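Local coordinates for protein hydrazine synthase subunit alpha (Candidatus Kuenenia stuttgartiensis, PDB 5C2V) that forms the part of the hydrazine synthase complex that condenses hydroxylamine with ammonia to give hydrazine, and carries two c-type hemes, at residues A656-C661 with P668-G673; V644-D649 with A684-Y689; L717-W720 with E726-A729. One frame throughout, in Å; residues are numbered along the deposited sequence.

Interaction 1: residues A656-C661 with P668-G673; sequences AKCAMC and PNLGGG. With HEC (heme c), chain B.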
loop_
_atom_site.group_PDB
_atom_site.type_symbol
_atom_site.label_atom_id
_atom_site.label_comp_id
_atom_site.label_asym_id
_atom_site.label_seq_id
_atom_site.Cartn_x
_atom_site.Cartn_y
_atom_site.Cartn_z
ATOM N N ALA D 656 -9.197 -31.210 25.819
ATOM C CA ALA D 656 -9.452 -31.351 27.245
ATOM C C ALA D 656 -10.322 -30.232 27.824
ATOM O O ALA D 656 -11.324 -30.501 28.483
ATOM C CB ALA D 656 -8.130 -31.422 28.003
ATOM N N LYS D 657 -9.930 -28.981 27.590
ATOM C CA LYS D 657 -10.582 -27.843 28.246
ATOM C C LYS D 657 -11.631 -27.082 27.426
ATOM O O LYS D 657 -12.271 -26.168 27.945
ATOM C CB LYS D 657 -9.516 -26.845 28.701
ATOM C CG LYS D 657 -8.399 -27.454 29.524
ATOM C CD LYS D 657 -8.926 -28.056 30.812
ATOM C CE LYS D 657 -7.783 -28.464 31.725
ATOM N NZ LYS D 657 -6.874 -27.318 32.004
ATOM N N CYS D 658 -11.817 -27.449 26.163
ATOM C CA CYS D 658 -12.572 -26.592 25.245
ATOM C C CYS D 658 -13.713 -27.302 24.520
ATOM O O CYS D 658 -14.871 -26.898 24.632
ATOM C CB CYS D 658 -11.628 -25.960 24.219
ATOM S SG CYS D 658 -10.361 -24.890 24.935
ATOM N N ALA D 659 -13.373 -28.346 23.767
ATOM C CA ALA D 659 -14.279 -28.982 22.807
ATOM C C ALA D 659 -15.644 -29.373 23.376
ATOM O O ALA D 659 -16.598 -29.563 22.620
ATOM C CB ALA D 659 -13.605 -30.212 22.210
ATOM N N MET D 660 -15.735 -29.507 24.696
ATOM C CA MET D 660 -16.995 -29.862 25.341
ATOM C C MET D 660 -18.114 -28.860 25.031
ATOM O O MET D 660 -19.223 -29.260 24.672
ATOM C CB MET D 660 -16.800 -29.996 26.858
ATOM C CG MET D 660 -16.278 -28.748 27.559
ATOM S SD MET D 660 -15.893 -29.017 29.300
ATOM C CE MET D 660 -14.491 -30.124 29.166
ATOM N N CYS D 661 -17.833 -27.567 25.170
ATOM C CA CYS D 661 -18.838 -26.546 24.899
ATOM C C CYS D 661 -18.756 -25.973 23.487
ATOM O O CYS D 661 -19.630 -25.209 23.077
ATOM C CB CYS D 661 -18.725 -25.404 25.910
ATOM S SG CYS D 661 -19.065 -25.863 27.621
ATOM N N PRO D 668 -16.116 -20.721 18.060
ATOM C CA PRO D 668 -15.505 -21.535 17.004
ATOM C C PRO D 668 -15.655 -23.027 17.288
ATOM O O PRO D 668 -15.839 -23.401 18.445
ATOM C CB PRO D 668 -14.037 -21.113 17.047
ATOM C CG PRO D 668 -13.812 -20.750 18.473
ATOM C CD PRO D 668 -15.101 -20.130 18.952
ATOM N N ASN D 669 -15.572 -23.865 16.259
ATOM C CA ASN D 669 -15.786 -25.290 16.461
ATOM C C ASN D 669 -14.459 -25.977 16.744
ATOM O O ASN D 669 -13.625 -26.148 15.855
ATOM C CB ASN D 669 -16.468 -25.903 15.233
ATOM C CG ASN D 669 -16.765 -27.380 15.402
ATOM O OD1 ASN D 669 -16.755 -27.907 16.514
ATOM N ND2 ASN D 669 -17.038 -28.056 14.292
ATOM N N LEU D 670 -14.278 -26.365 18.001
ATOM C CA LEU D 670 -13.020 -26.930 18.474
ATOM C C LEU D 670 -13.041 -28.454 18.583
ATOM O O LEU D 670 -12.047 -29.066 18.971
ATOM C CB LEU D 670 -12.649 -26.302 19.817
ATOM C CG LEU D 670 -12.592 -24.772 19.766
ATOM C CD1 LEU D 670 -12.201 -24.182 21.110
ATOM C CD2 LEU D 670 -11.640 -24.306 18.672
ATOM N N GLY D 671 -14.176 -29.062 18.254
ATOM C CA GLY D 671 -14.326 -30.501 18.377
ATOM C C GLY D 671 -13.765 -31.260 17.190
ATOM O O GLY D 671 -13.237 -30.662 16.254
ATOM N N GLY D 672 -13.873 -32.584 17.233
ATOM C CA GLY D 672 -13.444 -33.419 16.125
ATOM C C GLY D 672 -12.063 -34.021 16.296
ATOM O O GLY D 672 -11.655 -34.886 15.519
ATOM N N GLY D 673 -11.339 -33.566 17.313
ATOM C CA GLY D 673 -10.001 -34.065 17.576
ATOM C C GLY D 673 -9.011 -33.705 16.484
ATOM O O GLY D 673 -9.092 -32.631 15.889
HETATM FE FE HEC B . -15.722 -20.688 24.834
HETATM C CHA HEC B . -17.337 -18.033 23.379
HETATM C CHB HEC B . -12.869 -19.926 23.085
HETATM C CHC HEC B . -14.047 -23.290 26.381
HETATM C CHD HEC B . -18.612 -21.657 26.427
HETATM N NA HEC B . -15.211 -19.275 23.456
HETATM C C1A HEC B . -16.012 -18.222 23.053
HETATM C C2A HEC B . -15.208 -17.347 22.223
HETATM C C3A HEC B . -13.979 -17.865 22.140
HETATM C C4A HEC B . -13.952 -19.090 22.914
HETATM C CMA HEC B . -12.792 -17.262 21.357
HETATM C CAA HEC B . -15.689 -16.042 21.553
HETATM C CBA HEC B . -16.279 -16.355 20.181
HETATM C CGA HEC B . -16.613 -15.069 19.470
HETATM O O1A HEC B . -16.650 -15.067 18.211
HETATM O O2A HEC B . -16.832 -14.041 20.160
HETATM N NB HEC B . -13.830 -21.501 24.707
HETATM C C1B HEC B . -12.775 -20.951 24.004
HETATM C C2B HEC B . -11.563 -21.638 24.407
HETATM C C3B HEC B . -11.893 -22.570 25.308
HETATM C C4B HEC B . -13.322 -22.497 25.521
HETATM C CMB HEC B . -10.148 -21.348 23.861
HETATM C CAB HEC B . -10.943 -23.553 26.031
HETATM C CBB HEC B . -10.082 -22.792 27.065
HETATM N NC HEC B . -16.229 -22.188 26.157
HETATM C C1C HEC B . -15.388 -23.160 26.662
HETATM C C2C HEC B . -16.126 -23.942 27.632
HETATM C C3C HEC B . -17.411 -23.572 27.553
HETATM C C4C HEC B . -17.486 -22.408 26.686
HETATM C CMC HEC B . -15.581 -25.227 28.295
HETATM C CAC HEC B . -18.597 -24.176 28.345
HETATM C CBC HEC B . -18.432 -23.935 29.863
HETATM N ND HEC B . -17.689 -19.954 24.878
HETATM C C1D HEC B . -18.701 -20.519 25.651
HETATM C C2D HEC B . -19.890 -19.710 25.511
HETATM C C3D HEC B . -19.514 -18.560 24.568
HETATM C C4D HEC B . -18.121 -18.802 24.218
HETATM C CMD HEC B . -21.259 -19.950 26.187
HETATM C CAD HEC B . -20.484 -17.438 24.112
HETATM C CBD HEC B . -19.855 -16.049 23.994
HETATM C CGD HEC B . -19.177 -15.623 25.271
HETATM O O1D HEC B . -18.293 -14.731 25.201
HETATM O O2D HEC B . -19.513 -16.166 26.355
#
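Cys658 and Ala659 meet Leu670 and Gly671 in a small apolar contact at the bis-histidine heme of the C-terminal cytochrome c domain. Residues 656-661 run off the end of helix 646-657 into the heme-binding turn. Residues 668-673 are a loop that comes back against that turn. Leu670 reaches across with one branch: its CD1 lies 3.6 Å from Cys658 CB. The Leu670 side chain also touches that of His662, an axial ligand of the heme iron. Ala659 packs on backbone rather than on a side chain, with its CB 3.9 Å from Gly671 CA and close to Leu670 O. No hydrogen bond joins the two segments.

The heme is held covalently by two thioethers, Cys658 SG to heme CAB (1.8 Å) and Cys661 SG to heme CAC (1.9 Å). With SG beside the backbone N (chi1 -62° and -64°), both sulfurs reach these vinyl-derived carbons. Cys661 N bonds to Cys658 O at 3.1 Å and closes the turn. The loop also binds the axial ligand: Pro668 O is hydrogen-bonded to His662 ND1, consistent with holding the ring's orientation. Cys658 and Cys661, with two residues between them and His662 straight after the second, form the CXXCH motif of c-type cytochromes.

Interaction 2: residues V644-D649 with A684-Y689; sequences VDFRRD and AYSRAY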
loop_
_atom_site.group_PDB
_atom_site.type_symbol
_atom_site.label_atom_id
_atom_site.label_comp_id
_atom_site.label_asym_id
_atom_site.label_seq_id
_atom_site.Cartn_x
_atom_site.Cartn_y
_atom_site.Cartn_z
ATOM N N VAL D 644 6.710 -25.025 19.455
ATOM C CA VAL D 644 5.318 -25.329 19.761
ATOM C C VAL D 644 4.607 -25.884 18.531
ATOM O O VAL D 644 4.456 -25.194 17.524
ATOM C CB VAL D 644 4.561 -24.090 20.270
ATOM C CG1 VAL D 644 3.129 -24.457 20.624
ATOM C CG2 VAL D 644 5.270 -23.493 21.474
ATOM N N ASP D 645 4.178 -27.139 18.622
ATOM C CA ASP D 645 3.472 -27.797 17.530
ATOM C C ASP D 645 1.993 -27.943 17.877
ATOM O O ASP D 645 1.650 -28.394 18.969
ATOM C CB ASP D 645 4.093 -29.164 17.238
ATOM C CG ASP D 645 3.542 -29.799 15.978
ATOM O OD1 ASP D 645 2.511 -30.499 16.066
ATOM O OD2 ASP D 645 4.144 -29.605 14.901
ATOM N N PHE D 646 1.122 -27.560 16.947
ATOM C CA PHE D 646 -0.315 -27.528 17.206
ATOM C C PHE D 646 -0.890 -28.906 17.527
ATOM O O PHE D 646 -1.771 -29.035 18.375
ATOM C CB PHE D 646 -1.058 -26.929 16.011
ATOM C CG PHE D 646 -2.532 -26.755 16.241
ATOM C CD1 PHE D 646 -3.012 -25.654 16.928
ATOM C CD2 PHE D 646 -3.438 -27.693 15.772
ATOM C CE1 PHE D 646 -4.368 -25.489 17.144
ATOM C CE2 PHE D 646 -4.794 -27.535 15.985
ATOM C CZ PHE D 646 -5.260 -26.431 16.672
ATOM N N ARG D 647 -0.389 -29.929 16.847
ATOM C CA ARG D 647 -0.897 -31.285 17.020
ATOM C C ARG D 647 -0.447 -31.895 18.344
ATOM O O ARG D 647 -1.226 -32.553 19.034
ATOM C CB ARG D 647 -0.444 -32.168 15.859
ATOM C CG ARG D 647 -0.712 -31.562 14.495
ATOM C CD ARG D 647 0.241 -32.116 13.455
ATOM N NE ARG D 647 1.623 -31.749 13.739
ATOM C CZ ARG D 647 2.665 -32.151 13.021
ATOM N NH1 ARG D 647 2.483 -32.941 11.969
ATOM N NH2 ARG D 647 3.889 -31.767 13.354
ATOM N N ARG D 648 0.817 -31.675 18.686
ATOM C CA ARG D 648 1.406 -32.249 19.890
ATOM C C ARG D 648 1.056 -31.469 21.157
ATOM O O ARG D 648 0.868 -32.056 22.223
ATOM C CB ARG D 648 2.926 -32.324 19.738
ATOM C CG ARG D 648 3.633 -33.070 20.855
ATOM C CD ARG D 648 4.864 -32.311 21.314
ATOM N NE ARG D 648 5.753 -31.982 20.204
ATOM C CZ ARG D 648 6.703 -31.055 20.261
ATOM N NH1 ARG D 648 6.887 -30.358 21.374
ATOM N NH2 ARG D 648 7.468 -30.820 19.203
ATOM N N ASP D 649 0.967 -30.149 21.036
ATOM C CA ASP D 649 0.862 -29.279 22.205
ATOM C C ASP D 649 -0.533 -28.679 22.404
ATOM O O ASP D 649 -1.185 -28.937 23.415
ATOM C CB ASP D 649 1.901 -28.158 22.110
ATOM C CG ASP D 649 3.326 -28.685 22.060
ATOM O OD1 ASP D 649 3.614 -29.684 22.752
ATOM O OD2 ASP D 649 4.155 -28.108 21.325
ATOM N N ALA D 684 -5.661 -31.185 5.275
ATOM C CA ALA D 684 -4.379 -30.841 5.879
ATOM C C ALA D 684 -4.477 -30.839 7.396
ATOM O O ALA D 684 -3.806 -31.619 8.074
ATOM C CB ALA D 684 -3.902 -29.485 5.380
ATOM N N TYR D 685 -5.331 -29.959 7.912
ATOM C CA TYR D 685 -5.436 -29.703 9.342
ATOM C C TYR D 685 -6.753 -30.194 9.928
ATOM O O TYR D 685 -7.626 -30.672 9.206
ATOM C CB TYR D 685 -5.292 -28.205 9.611
ATOM C CG TYR D 685 -4.322 -27.533 8.677
ATOM C CD1 TYR D 685 -2.960 -27.686 8.860
ATOM C CD2 TYR D 685 -4.761 -26.717 7.636
ATOM C CE1 TYR D 685 -2.059 -27.081 8.025
ATOM C CE2 TYR D 685 -3.859 -26.099 6.795
ATOM C CZ TYR D 685 -2.510 -26.287 6.997
ATOM O OH TYR D 685 -1.605 -25.675 6.166
ATOM N N SER D 686 -6.897 -30.048 11.241
ATOM C CA SER D 686 -8.097 -30.495 11.934
ATOM C C SER D 686 -9.172 -29.413 11.941
ATOM O O SER D 686 -9.011 -28.354 11.331
ATOM C CB SER D 686 -7.764 -30.914 13.367
ATOM O OG SER D 686 -7.217 -29.836 14.105
ATOM N N ARG D 687 -10.269 -29.689 12.638
ATOM C CA ARG D 687 -11.385 -28.755 12.722
ATOM C C ARG D 687 -11.023 -27.511 13.528
ATOM O O ARG D 687 -11.344 -26.389 13.134
ATOM C CB ARG D 687 -12.606 -29.443 13.339
ATOM C CG ARG D 687 -13.781 -28.513 13.597
ATOM C CD ARG D 687 -14.239 -27.840 12.316
ATOM N NE ARG D 687 -14.739 -28.803 11.341
ATOM C CZ ARG D 687 -14.993 -28.513 10.069
ATOM N NH1 ARG D 687 -14.787 -27.284 9.615
ATOM N NH2 ARG D 687 -15.449 -29.451 9.251
ATOM N N ALA D 688 -10.354 -27.719 14.659
ATOM C CA ALA D 688 -9.988 -26.621 15.549
ATOM C C ALA D 688 -9.032 -25.642 14.873
ATOM O O ALA D 688 -9.177 -24.426 15.012
ATOM C CB ALA D 688 -9.372 -27.165 16.828
ATOM N N TYR D 689 -8.061 -26.175 14.137
ATOM C CA TYR D 689 -7.090 -25.338 13.443
ATOM C C TYR D 689 -7.761 -24.527 12.341
ATOM O O TYR D 689 -7.500 -23.334 12.192
ATOM C CB TYR D 689 -5.958 -26.187 12.857
ATOM C CG TYR D 689 -4.819 -25.367 12.291
ATOM C CD1 TYR D 689 -4.793 -25.005 10.949
ATOM C CD2 TYR D 689 -3.771 -24.951 13.100
ATOM C CE1 TYR D 689 -3.755 -24.254 10.429
ATOM C CE2 TYR D 689 -2.728 -24.200 12.590
ATOM C CZ TYR D 689 -2.725 -23.855 11.256
ATOM O OH TYR D 689 -1.688 -23.107 10.746
#
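Phe646 packs against Tyr689, Ser686 and Ala688 where the starts of helices 646-657 and 687-692 approach each other. The tight part is an edge-to-face, or T-shaped, aromatic pair. Tyr689 turns its edge to one face of Phe646, and Tyr689 CD2 sits over the ring centre, 3.7 Å above the plane. The centroids are 5.1 Å apart and the planes stand at 74°. Both residues point across the contact, and both rings stand anti to their backbone N (chi1 -175° for Phe646, -172° for Tyr689), which brings the Tyr689 edge onto the Phe646 face. Phe646 CE2 also touches Tyr689 CB at 3.6 Å.

The contact thins out round the rim of the Phe646 ring. Ala688 CB is 4.2 Å from Phe646 CZ. Ser686 OG lies in the ring plane, 3.8 Å from Phe646 CE2, and is hydrogen-bonded to Gln651 instead. No hydrogen bond crosses between the segments.

The more open side is at Arg648 and Asp649, which do not touch residues 684-689; Arg648 is exposed and Asp649 partly so. At the start of the same helix, next to Phe646 in sequence, Asp645 caps it with weak bonds to Arg647 N and Arg648 N. Arg647 grips the Asp645 carboxylate side-on, with NE to OD1 at 2.8 Å and NH2 to OD2 at 2.7 Å. This fixes the rotation of the guanidinium group, whose NH1 forms salt bridges to Asp768 and Asp774, two residues of a calcium site.

Further along helix 646-657, Gln651 and Leu654 touch both Phe646 and Ala688. Tyr689 OH bonds to Gly497 N and Ala765 O, and Trp760 of helix 751-762 packs on the Tyr689 side chain. The aromatic pair thus lies where three helices of the cytochrome c domain come together.

Interaction 3: residues L717-W720 with E726-A729; sequences LLVW and ELSA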
loop_
_atom_site.group_PDB
_atom_site.type_symbol
_atom_site.label_atom_id
_atom_site.label_comp_id
_atom_site.label_asym_id
_atom_site.label_seq_id
_atom_site.Cartn_x
_atom_site.Cartn_y
_atom_site.Cartn_z
ATOM N N LEU D 717 -8.000 -12.036 19.238
ATOM C CA LEU D 717 -9.262 -12.085 19.971
ATOM C C LEU D 717 -9.306 -13.276 20.924
ATOM O O LEU D 717 -9.843 -13.179 22.029
ATOM C CB LEU D 717 -10.443 -12.139 18.994
ATOM C CG LEU D 717 -11.860 -11.896 19.525
ATOM C CD1 LEU D 717 -12.721 -11.268 18.441
ATOM C CD2 LEU D 717 -12.506 -13.183 20.021
ATOM N N LEU D 718 -8.741 -14.397 20.485
ATOM C CA LEU D 718 -8.671 -15.600 21.306
ATOM C C LEU D 718 -7.946 -15.321 22.616
ATOM O O LEU D 718 -8.408 -15.706 23.691
ATOM C CB LEU D 718 -7.969 -16.727 20.548
ATOM C CG LEU D 718 -7.710 -18.014 21.330
ATOM C CD1 LEU D 718 -9.022 -18.611 21.799
ATOM C CD2 LEU D 718 -6.930 -19.012 20.486
ATOM N N VAL D 719 -6.808 -14.642 22.517
ATOM C CA VAL D 719 -6.011 -14.302 23.688
ATOM C C VAL D 719 -6.716 -13.236 24.524
ATOM O O VAL D 719 -6.663 -13.263 25.755
ATOM C CB VAL D 719 -4.610 -13.810 23.284
ATOM C CG1 VAL D 719 -3.768 -13.517 24.511
ATOM C CG2 VAL D 719 -3.924 -14.847 22.410
ATOM N N TRP D 720 -7.377 -12.302 23.844
ATOM C CA TRP D 720 -8.192 -11.288 24.511
ATOM C C TRP D 720 -9.232 -11.936 25.416
ATOM O O TRP D 720 -9.479 -11.469 26.527
ATOM C CB TRP D 720 -8.886 -10.389 23.484
ATOM C CG TRP D 720 -8.043 -9.252 22.983
ATOM C CD1 TRP D 720 -6.765 -9.321 22.516
ATOM C CD2 TRP D 720 -8.433 -7.877 22.883
ATOM N NE1 TRP D 720 -6.329 -8.072 22.139
ATOM C CE2 TRP D 720 -7.336 -7.169 22.354
ATOM C CE3 TRP D 720 -9.602 -7.175 23.192
ATOM C CZ2 TRP D 720 -7.372 -5.794 22.129
ATOM C CZ3 TRP D 720 -9.637 -5.811 22.966
ATOM C CH2 TRP D 720 -8.529 -5.135 22.441
ATOM N N GLU D 726 -8.715 -6.155 27.541
ATOM C CA GLU D 726 -8.237 -5.572 26.295
ATOM C C GLU D 726 -6.727 -5.356 26.401
ATOM O O GLU D 726 -6.242 -4.496 27.136
ATOM C CB GLU D 726 -8.984 -4.269 25.959
ATOM C CG GLU D 726 -8.950 -3.165 27.008
ATOM C CD GLU D 726 -9.673 -1.910 26.543
ATOM O OE1 GLU D 726 -9.317 -1.382 25.468
ATOM O OE2 GLU D 726 -10.591 -1.447 27.254
ATOM N N LEU D 727 -5.993 -6.177 25.659
ATOM C CA LEU D 727 -4.546 -6.270 25.798
ATOM C C LEU D 727 -3.778 -5.203 25.021
ATOM O O LEU D 727 -2.774 -4.680 25.505
ATOM C CB LEU D 727 -4.088 -7.666 25.377
ATOM C CG LEU D 727 -4.682 -8.774 26.250
ATOM C CD1 LEU D 727 -4.315 -10.147 25.721
ATOM C CD2 LEU D 727 -4.231 -8.616 27.695
ATOM N N SER D 728 -4.244 -4.885 23.818
ATOM C CA SER D 728 -3.526 -3.947 22.962
ATOM C C SER D 728 -4.390 -2.770 22.528
ATOM O O SER D 728 -5.561 -2.673 22.896
ATOM C CB SER D 728 -2.984 -4.669 21.727
ATOM O OG SER D 728 -4.039 -5.094 20.883
ATOM N N ALA D 729 -3.800 -1.877 21.739
ATOM C CA ALA D 729 -4.504 -0.705 21.239
ATOM C C ALA D 729 -5.133 -0.989 19.880
ATOM O O ALA D 729 -5.725 -0.105 19.263
ATOM C CB ALA D 729 -3.560 0.484 21.148
#
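Trp720, on helix 717-722, lays its indole against the backbone of Glu726 and Leu727 in the loop that follows the helix. The main interaction is CH-pi. Glu726 CA stands over the six-membered ring, 3.8 Å from its centroid and 17° off the normal. Trp720 CG sits beside the backbone N, anti to the carbonyl carbon (chi1 -84°), and the ring end thereby comes nearer the loop than its root does. Glu726 CB reaches the rim of the same ring, 3.4 Å from Trp720 CZ3. The Glu726 carboxylate leads away from the indole. Leu727 N lies over the same face, 3.7 Å above the plane and offset toward the rim.

Apolar contacts continue on the helix side. Val719 CG1 and Leu727 CD1 touch at 3.6 Å, with the two side chains crossing at about a right angle. The same Leu727 CD1 lies 4.1 Å from Trp720 CD1, so this branch meets both helix residues.

The polar groups find their partners outside the two segments. Ser728 OG lies in the indole plane at its edge, 3.6 Å from Trp720 CZ2, and is hydrogen-bonded to Asn715 OD1. Trp720 NE1 is satisfied by Ile714 O.

Val719 packs on Ile761 of helix 751-762. Leu718 belongs to the heme pocket. The arrangement is a helix and the loop after it folded together round a buried tryptophan, in the cytochrome c domain beside its bis-histidine heme.

All three contacts lie in the cytochrome c domain and rest on packing, not on polar bonds between their segments. Interactions 1 and 2 share helix 646-657: one uses its end, the other its start. They also touch directly, as Leu670 O packs on Ala688 CB at 3.9 Å. Interaction 3 stands apart, with its centre about 21 Å from that of interaction 1 and about 22 Å from that of interaction 2. Interaction 2 is buried and rests on two aromatic rings. Interaction 3 is also largely buried, but sets an indole against backbone, with exposed Glu726 at its margin. Interaction 1 is partly buried and is the one with covalent heme links.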